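Local coordinates for putative molybdenum cofactor biosynthesis protein D2 (MoaD2) / thiamine S (Mycobacterium smegmatis, PDB 6JC0) that probably serves as the small, ubiquitin-like sulfur-carrier subunit of molybdopterin synthase in molybdenum cofactor biosynthesis, as other members of the MoaD family do, at residues K55-L60 against V81-A86. Residues are numbered along the deposited sequence; the frame is centred on the assembly and turned at random.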
# COMPACT_ATOMS: atom_id res chain seq x y z
N LYS B 55 25.39 -1.79 -27.01
CA LYS B 55 25.44 -3.21 -26.69
C LYS B 55 24.21 -3.67 -25.92
O LYS B 55 23.71 -4.78 -26.12
CB LYS B 55 26.70 -3.56 -25.91
CG LYS B 55 27.91 -3.87 -26.78
CD LYS B 55 28.85 -4.83 -26.07
CE LYS B 55 29.62 -5.68 -27.07
NZ LYS B 55 30.26 -6.86 -26.42
N ARG B 56 23.71 -2.80 -25.05
CA ARG B 56 22.59 -3.15 -24.18
C ARG B 56 21.27 -2.52 -24.62
O ARG B 56 20.29 -2.57 -23.89
CB ARG B 56 22.91 -2.75 -22.74
CG ARG B 56 24.20 -3.36 -22.21
CD ARG B 56 24.50 -2.88 -20.80
NE ARG B 56 23.39 -3.17 -19.90
CZ ARG B 56 23.37 -2.85 -18.61
NH1 ARG B 56 24.41 -2.23 -18.06
NH2 ARG B 56 22.31 -3.15 -17.86
N CYS B 57 21.26 -1.94 -25.81
CA CYS B 57 20.05 -1.29 -26.31
C CYS B 57 19.08 -2.26 -26.98
O CYS B 57 19.48 -3.31 -27.48
CB CYS B 57 20.41 -0.17 -27.30
SG CYS B 57 21.06 1.33 -26.53
N SER B 58 17.80 -1.90 -26.97
CA SER B 58 16.81 -2.55 -27.81
C SER B 58 16.44 -1.58 -28.93
O SER B 58 16.87 -0.43 -28.91
CB SER B 58 15.58 -2.97 -27.01
OG SER B 58 14.94 -1.85 -26.45
N TYR B 59 15.65 -2.05 -29.89
CA TYR B 59 15.40 -1.24 -31.08
C TYR B 59 13.96 -1.32 -31.58
O TYR B 59 13.32 -2.37 -31.52
CB TYR B 59 16.37 -1.64 -32.20
CG TYR B 59 17.81 -1.51 -31.78
CD1 TYR B 59 18.49 -0.30 -31.90
CD2 TYR B 59 18.49 -2.60 -31.23
CE1 TYR B 59 19.81 -0.18 -31.50
CE2 TYR B 59 19.81 -2.48 -30.82
CZ TYR B 59 20.46 -1.27 -30.96
OH TYR B 59 21.77 -1.15 -30.56
N LEU B 60 13.47 -0.19 -32.07
CA LEU B 60 12.19 -0.14 -32.76
C LEU B 60 12.38 0.28 -34.21
O LEU B 60 13.21 1.13 -34.51
CB LEU B 60 11.24 0.85 -32.07
CG LEU B 60 11.20 0.87 -30.54
CD1 LEU B 60 10.35 2.04 -30.08
CD2 LEU B 60 10.67 -0.44 -29.99
N VAL B 81 16.61 3.95 -30.96
CA VAL B 81 17.61 3.30 -30.12
C VAL B 81 17.26 3.44 -28.64
O VAL B 81 17.33 4.54 -28.08
CB VAL B 81 19.02 3.88 -30.37
CG1 VAL B 81 20.04 3.17 -29.50
CG2 VAL B 81 19.39 3.78 -31.83
N LEU B 82 16.89 2.33 -28.01
CA LEU B 82 16.35 2.34 -26.65
C LEU B 82 17.27 1.65 -25.65
O LEU B 82 17.44 0.43 -25.69
CB LEU B 82 14.97 1.65 -26.62
CG LEU B 82 13.71 2.45 -26.97
CD1 LEU B 82 13.73 2.94 -28.40
CD2 LEU B 82 12.46 1.62 -26.71
N PRO B 83 17.86 2.42 -24.73
CA PRO B 83 18.66 1.83 -23.64
C PRO B 83 17.77 1.02 -22.71
O PRO B 83 16.55 1.14 -22.78
CB PRO B 83 19.25 3.05 -22.92
CG PRO B 83 19.17 4.16 -23.92
CD PRO B 83 17.90 3.89 -24.69
N PRO B 84 18.38 0.18 -21.84
CA PRO B 84 17.59 -0.51 -20.83
C PRO B 84 16.75 0.48 -20.02
O PRO B 84 17.21 1.58 -19.74
CB PRO B 84 18.65 -1.18 -19.95
CG PRO B 84 19.79 -1.39 -20.88
CD PRO B 84 19.80 -0.19 -21.78
N PHE B 85 15.52 0.09 -19.69
CA PHE B 85 14.60 1.00 -19.01
C PHE B 85 15.06 1.25 -17.58
O PHE B 85 15.78 0.45 -17.00
CB PHE B 85 13.18 0.45 -19.03
CG PHE B 85 12.60 0.30 -20.42
CD1 PHE B 85 13.20 0.91 -21.51
CD2 PHE B 85 11.44 -0.44 -20.62
CE1 PHE B 85 12.67 0.77 -22.78
CE2 PHE B 85 10.90 -0.57 -21.89
CZ PHE B 85 11.51 0.03 -22.97
N ALA B 86 14.63 2.38 -17.03
CA ALA B 86 14.99 2.75 -15.66
C ALA B 86 13.99 3.76 -15.12
O ALA B 86 14.28 4.95 -15.05
CB ALA B 86 16.40 3.30 -15.60
O HOH W 1 15.47 -1.30 -24.11
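The carbonyl oxygen of Leu82 takes two donors from the facing segment 55-60: the amide of Ser58, with Ser58 N to Leu82 O at 2.7 Å, and, in a weak, bent contact, the C-H of Cys57, whose CA lies 3.2 Å from the same oxygen. The return bond, Leu82 N to Ser58 O at 2.9 Å and nearly straight (162°), closes an antiparallel hydrogen-bonded pair. With OG set between the backbone N and the carbonyl carbon (chi1 62°), Ser58 brings this atom to Leu82 CB and reaches a water, which donates to Pro83 O as an additional tie; an aromatic side chain from the chain of another protein also hydrogen-bonds Pro83 O. Leu60 and Leu82 cross at about a right angle, Leu60 CD1 meeting Leu82 CD1 at 3.9 Å. On the face of Tyr59 and Val81 the contact is apolar: Val81 lies alongside the Tyr59 ring, both methyls near CE1, Cys57 SG reaches Val81 CG1 (3.6 Å) from beside the pair, and Leu54 of helix 48-54 touches Tyr59 and Val81. The pairing joins strands 58-61 and 77-82 of the ubiquitin-like (beta-grasp) sheet. Beyond it the Pro84 ring packs CG on Arg56 CB. With no N-H to give, Pro84 offers Arg56 O only ring carbons, CD at 3.2 Å, so the pairing stops there and the C-terminal tail departs toward the other protein.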